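Side-chain contacts in phosphoenolpyruvate--protein phosphotransferase (PDB 5T12), which probably passes the phosphoryl group of phosphoenolpyruvate to the carrier protein NPr in nitrogen regulation, and is present here as its N-terminal phosphotransfer domain: residues F90-V93 with D94-S97; N148-P151 with E152-L156; A184-Q187 with A188-M191. The protein carries 1 engineered substitution. One frame throughout, in Å; residues are numbered along the deposited sequence.

Interaction 1 of 3, residues F90-V93 with D94-S97; sequences FAEV and DKGS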
# COMPACT_ATOMS: atom_id res chain seq x y z
N PHE A 90 -14.48 17.97 9.04
CA PHE A 90 -14.58 19.42 9.18
C PHE A 90 -14.75 19.83 10.63
O PHE A 90 -14.34 20.94 11.01
CB PHE A 90 -15.74 19.96 8.34
CG PHE A 90 -15.40 20.13 6.88
CD1 PHE A 90 -14.24 19.60 6.35
CD2 PHE A 90 -16.25 20.84 6.04
CE1 PHE A 90 -13.93 19.77 5.01
CE2 PHE A 90 -15.95 21.01 4.71
CZ PHE A 90 -14.79 20.47 4.19
N ALA A 91 -15.34 18.97 11.45
CA ALA A 91 -15.50 19.27 12.87
C ALA A 91 -14.15 19.38 13.57
O ALA A 91 -14.00 20.16 14.52
CB ALA A 91 -16.36 18.21 13.55
N GLU A 92 -13.15 18.62 13.11
CA GLU A 92 -11.81 18.73 13.67
C GLU A 92 -11.07 19.95 13.14
O GLU A 92 -10.22 20.50 13.83
CB GLU A 92 -11.01 17.46 13.39
CG GLU A 92 -11.50 16.24 14.16
CD GLU A 92 -11.31 16.39 15.66
OE1 GLU A 92 -10.33 17.03 16.08
OE2 GLU A 92 -12.15 15.86 16.43
N VAL A 93 -11.39 20.38 11.91
CA VAL A 93 -10.76 21.58 11.37
C VAL A 93 -11.23 22.82 12.11
O VAL A 93 -10.44 23.73 12.38
CB VAL A 93 -11.04 21.69 9.86
CG1 VAL A 93 -10.39 22.94 9.28
CG2 VAL A 93 -10.54 20.45 9.14
N ASP A 94 -12.52 22.87 12.47
CA ASP A 94 -13.04 24.00 13.22
C ASP A 94 -12.42 24.10 14.61
O ASP A 94 -12.43 25.19 15.20
CB ASP A 94 -14.56 23.91 13.32
CG ASP A 94 -15.25 23.98 11.97
OD1 ASP A 94 -14.61 24.44 11.00
OD2 ASP A 94 -16.42 23.57 11.87
N LYS A 95 -11.89 23.00 15.14
CA LYS A 95 -11.13 23.03 16.38
C LYS A 95 -9.72 23.57 16.19
O LYS A 95 -8.97 23.65 17.17
CB LYS A 95 -11.08 21.64 17.00
CG LYS A 95 -12.43 21.08 17.40
CD LYS A 95 -12.30 19.67 17.96
CE LYS A 95 -13.65 19.11 18.38
NZ LYS A 95 -13.53 17.71 18.89
N GLY A 96 -9.34 23.93 14.97
CA GLY A 96 -8.02 24.46 14.71
C GLY A 96 -6.98 23.39 14.43
O GLY A 96 -5.85 23.48 14.90
N SER A 97 -7.36 22.38 13.65
CA SER A 97 -6.48 21.27 13.32
C SER A 97 -6.16 21.27 11.83
O SER A 97 -6.98 21.66 11.00
CB SER A 97 -7.11 19.93 13.71
OG SER A 97 -7.41 19.88 15.09

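Interaction 2 of 3, residues N148-P151 with E152-L156; sequences NAWP and ERFIL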
# COMPACT_ATOMS: atom_id res chain seq x y z
N ASN A 148 8.81 12.30 -3.01
CA ASN A 148 9.22 11.36 -4.05
C ASN A 148 10.50 10.63 -3.65
O ASN A 148 11.38 10.40 -4.47
CB ASN A 148 9.42 12.09 -5.39
CG ASN A 148 10.56 13.09 -5.36
OD1 ASN A 148 11.56 12.92 -6.06
ND2 ASN A 148 10.43 14.13 -4.54
N ALA A 149 10.58 10.26 -2.37
CA ALA A 149 11.72 9.51 -1.86
C ALA A 149 11.83 8.11 -2.44
O ALA A 149 12.80 7.41 -2.12
CB ALA A 149 11.66 9.43 -0.33
N TRP A 150 10.88 7.70 -3.27
CA TRP A 150 10.92 6.39 -3.90
C TRP A 150 11.79 6.42 -5.15
O TRP A 150 11.93 7.46 -5.79
CB TRP A 150 9.51 5.94 -4.28
CG TRP A 150 8.51 6.07 -3.17
CD1 TRP A 150 8.40 5.29 -2.06
CD2 TRP A 150 7.45 7.03 -3.09
NE1 TRP A 150 7.36 5.71 -1.28
CE2 TRP A 150 6.75 6.77 -1.89
CE3 TRP A 150 7.02 8.09 -3.90
CZ2 TRP A 150 5.65 7.53 -1.49
CZ3 TRP A 150 5.93 8.84 -3.50
CH2 TRP A 150 5.26 8.56 -2.30
N PRO A 151 12.39 5.29 -5.52
CA PRO A 151 13.06 5.20 -6.82
C PRO A 151 12.04 5.30 -7.95
O PRO A 151 10.83 5.23 -7.74
CB PRO A 151 13.72 3.82 -6.79
CG PRO A 151 13.77 3.44 -5.33
CD PRO A 151 12.56 4.07 -4.72
N GLU A 152 12.56 5.47 -9.17
CA GLU A 152 11.68 5.55 -10.33
C GLU A 152 10.87 4.27 -10.48
O GLU A 152 9.67 4.31 -10.77
CB GLU A 152 12.50 5.83 -11.59
CG GLU A 152 11.66 6.25 -12.79
CD GLU A 152 12.51 6.54 -14.01
OE1 GLU A 152 13.20 5.62 -14.48
OE2 GLU A 152 12.48 7.69 -14.49
N ARG A 153 11.52 3.12 -10.30
CA ARG A 153 10.86 1.83 -10.18
C ARG A 153 11.54 1.06 -9.06
O ARG A 153 12.77 1.14 -8.91
CB ARG A 153 10.94 1.02 -11.49
CG ARG A 153 10.22 1.65 -12.67
CD ARG A 153 8.72 1.67 -12.46
NE ARG A 153 8.00 1.87 -13.72
CZ ARG A 153 7.73 3.05 -14.25
NH1 ARG A 153 8.10 4.16 -13.62
NH2 ARG A 153 7.07 3.14 -15.40
N PHE A 154 10.77 0.34 -8.26
CA PHE A 154 11.35 -0.40 -7.16
C PHE A 154 10.54 -1.65 -6.86
O PHE A 154 9.36 -1.76 -7.22
CB PHE A 154 11.48 0.47 -5.89
CG PHE A 154 10.17 0.96 -5.34
CD1 PHE A 154 9.64 2.16 -5.76
CD2 PHE A 154 9.48 0.22 -4.39
CE1 PHE A 154 8.44 2.62 -5.25
CE2 PHE A 154 8.28 0.67 -3.88
CZ PHE A 154 7.76 1.88 -4.31
N ILE A 155 11.19 -2.59 -6.19
CA ILE A 155 10.56 -3.79 -5.65
C ILE A 155 10.53 -3.65 -4.14
O ILE A 155 11.59 -3.52 -3.50
CB ILE A 155 11.30 -5.07 -6.07
CG1 ILE A 155 11.22 -5.25 -7.59
CG2 ILE A 155 10.74 -6.28 -5.34
CD1 ILE A 155 12.12 -6.35 -8.12
N LEU A 156 9.34 -3.67 -3.56
CA LEU A 156 9.20 -3.54 -2.11
C LEU A 156 9.75 -4.78 -1.42
O LEU A 156 9.34 -5.91 -1.72
CB LEU A 156 7.74 -3.33 -1.74
CG LEU A 156 7.42 -3.35 -0.24
CD1 LEU A 156 8.10 -2.20 0.48
CD2 LEU A 156 5.92 -3.33 0.00

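Interaction 3 of 3, residues A184-Q187 with A188-M191; sequences ANSQ and AAIM. Engineered in segment 184-187: Gln187 (natural residue His).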
# COMPACT_ATOMS: atom_id res chain seq x y z
N ALA A 184 0.31 -16.32 1.87
CA ALA A 184 -0.22 -16.08 0.54
C ALA A 184 -1.74 -16.00 0.52
O ALA A 184 -2.30 -15.72 -0.55
CB ALA A 184 0.28 -17.18 -0.40
N ASN A 185 -2.41 -16.23 1.65
CA ASN A 185 -3.86 -16.08 1.73
C ASN A 185 -4.28 -14.86 2.53
O ASN A 185 -5.48 -14.68 2.79
CB ASN A 185 -4.49 -17.34 2.32
CG ASN A 185 -4.24 -17.48 3.81
OD1 ASN A 185 -3.19 -17.09 4.32
ND2 ASN A 185 -5.21 -18.05 4.52
N SER A 186 -3.34 -14.02 2.94
CA SER A 186 -3.66 -12.83 3.71
C SER A 186 -4.40 -11.81 2.85
O SER A 186 -4.51 -11.96 1.63
CB SER A 186 -2.40 -12.21 4.30
OG SER A 186 -1.55 -11.74 3.27
N GLN A 187 -4.91 -10.77 3.50
CA GLN A 187 -5.62 -9.72 2.78
C GLN A 187 -4.68 -8.97 1.83
O GLN A 187 -5.08 -8.59 0.72
CB GLN A 187 -6.27 -8.75 3.76
CG GLN A 187 -7.06 -7.63 3.11
CD GLN A 187 -7.49 -6.57 4.11
OE1 GLN A 187 -8.55 -5.95 3.96
NE2 GLN A 187 -6.68 -6.36 5.14
N ALA A 188 -3.43 -8.76 2.25
CA ALA A 188 -2.47 -8.09 1.39
C ALA A 188 -2.13 -8.92 0.16
O ALA A 188 -1.95 -8.39 -0.93
CB ALA A 188 -1.20 -7.76 2.18
N ALA A 189 -2.04 -10.25 0.33
CA ALA A 189 -1.80 -11.12 -0.81
C ALA A 189 -2.96 -11.08 -1.79
O ALA A 189 -2.77 -11.20 -3.01
CB ALA A 189 -1.54 -12.55 -0.33
N ILE A 190 -4.18 -10.93 -1.28
CA ILE A 190 -5.34 -10.82 -2.15
C ILE A 190 -5.30 -9.51 -2.94
O ILE A 190 -5.74 -9.46 -4.10
CB ILE A 190 -6.64 -10.95 -1.33
CG1 ILE A 190 -6.72 -12.33 -0.68
CG2 ILE A 190 -7.86 -10.71 -2.20
CD1 ILE A 190 -8.01 -12.57 0.10
N MET A 191 -4.76 -8.45 -2.35
CA MET A 191 -4.73 -7.16 -3.02
C MET A 191 -3.70 -7.13 -4.14
O MET A 191 -3.97 -6.60 -5.23
CB MET A 191 -4.46 -6.04 -2.01
CG MET A 191 -5.57 -5.83 -0.99
SD MET A 191 -5.21 -4.52 0.19
CE MET A 191 -5.27 -3.07 -0.87

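Interaction 1 of 3, residues F90-V93 with D94-S97
Asp94 N bonds to Phe90 O at 3.0 Å in the helical pattern, and Gly96, with a phi of 87°, is where the chain leaves it. Gly96 N then reaches back to Val93 O at 2.8 Å. The companion bond from Ser97 N to Glu92 O is weak at 3.4 Å. Together the two make the paired bonds of a Schellman motif, and a CB at position 96 would be pressed against the preceding carbonyl oxygen, which accounts for the glycine. Glu92 O is shared: Ser97 OG also reaches it, at 3.1 Å, and Lys95 N makes a further contact, both weak bonds, so three marginal donors serve one acceptor.

The side chain of Glu92 bends at chi2 (-65°), which turns its carboxylate back toward the helix end, where Lys95 lies stretched out beyond CG. The two chains cross obliquely, and OE2 meets Lys95 NZ in a long salt bridge of 3.4 Å, while OE1 lies 3.8 Å from Lys95 CD. Nearer the backbone, Lys95 CG rests 3.4 Å from Ala91 O, so the methylenes cover part of this turn. Were Glu92 an alanine, the Lys95 ammonium would probably lose this carboxylate and be left to swing into solvent.

Asp94 spends its OD1 on a salt bridge to Arg40 of helix 36-61. Phe90 and Val93 lie against that same helix, at Arg40 with Thr44 and Leu43 respectively, while Glu92 touches Ala102 and Thr105 of helix 99-115; the turn thus ends helix 83-94 between two neighbours of the helical subdomain.

Interaction 2 of 3, residues N148-P151 with E152-L156
Trp150 and Phe154 are brought together by opposite first torsions: in Trp150 CG lies anti to the carbonyl carbon (chi1 -49°), whereas in Phe154 it sits between the backbone N and the carbonyl carbon (chi1 62°), the crowded position. The phenyl ring is thereby swung back along the chain, beside Pro151 and up to the indole.

Its CE1 comes within 3.6 Å of Trp150 CB, the closest approach of that pair. The five-membered ring of the indole and the phenyl ring have centroids 5.5 Å apart with planes only 18° from parallel, yet they are slid so far sidelong that they barely overlap; this is an apolar neighbourhood more than a true stack.

Pro151 packs against the root and one flank of Phe154. Its CD lies 3.6 Å from Phe154 CD1, its CG is 3.8 Å from Phe154 CB, and the two side chains run at about a right angle. Pro151 O adds a contact in the plane of the phenyl ring, at the edge, 3.8 Å from Phe154 CD1. No hydrogen bond joins the two segments.

On the outer side of the turn, Arg153 NH1 reaches Glu152 O at 3.3 Å, within the guanidinium plane but above that of the carbonyl. Both of these residues also touch a crystal neighbour, so their poses may owe something to the lattice.

Trp17 of strand 11-18 joins the group, edge-to-face with Trp150 and at a shallower inclination to Phe154. The result is an aromatic cluster at the start of strand 154-158, which runs parallel between strands 11-18 and 174-179 in the sheet of the alpha/beta mobile domain found in PEP-utilising enzymes.

Interaction 3 of 3, residues A184-Q187 with A188-M191
Ser186 and Ala189 form a local N-cap contact, at the point where the loop following strand 174-179 turns into helix 187-195. With chi1 at 65°, the serine hydroxyl is set facing the first turn, and its OG accepts a weak bond from Ala189 N at 3.3 Å. The same OG is also hydrogen-bonded to Ala183 O, so it links the incoming loop to the helix. Main-chain bonds take over at once: Ile190 N to Ser186 O at 3.1 Å, then Met191 N to Gln187 O, also 3.1 Å.

Apolar groups lie against the loop carbonyls. The methyl of Ala189 comes 3.3 Å from Ala184 O, a carbonyl that also receives Arg193 NH1, and Ile190 CG1 lies 3.2 Å from Ser186 O. Ile190 and Met191 reach Thr69 and Phe73 of helix 68-80.

Gln187, an engineered replacement for histidine, occupies the first helical turn. The natural histidine is probably the phosphorylated one of this family. A hydroxyl with two backbone partners, one of them a weak capping bond, would help to set the start of the helix, and with it the backbone that carries this site.

The three contacts share no helix or strand and do not touch. The centre of interaction 1 lies about 28 Å from the centre of the chain, in the helical part, whereas interactions 2 and 3 belong to the mobile domain, with centres about 22 Å apart. Strand 174-179 connects these two: it pairs with the strand of interaction 2 and leads into the loop of interaction 3. Interactions 1 and 3 are partly buried and complementary, one ending a helix by a glycine turn with a surface ion pair, the other starting one by a serine hydroxyl. Interaction 2, nearer the surface, caps no helix and relies on aromatic and proline contacts before a strand.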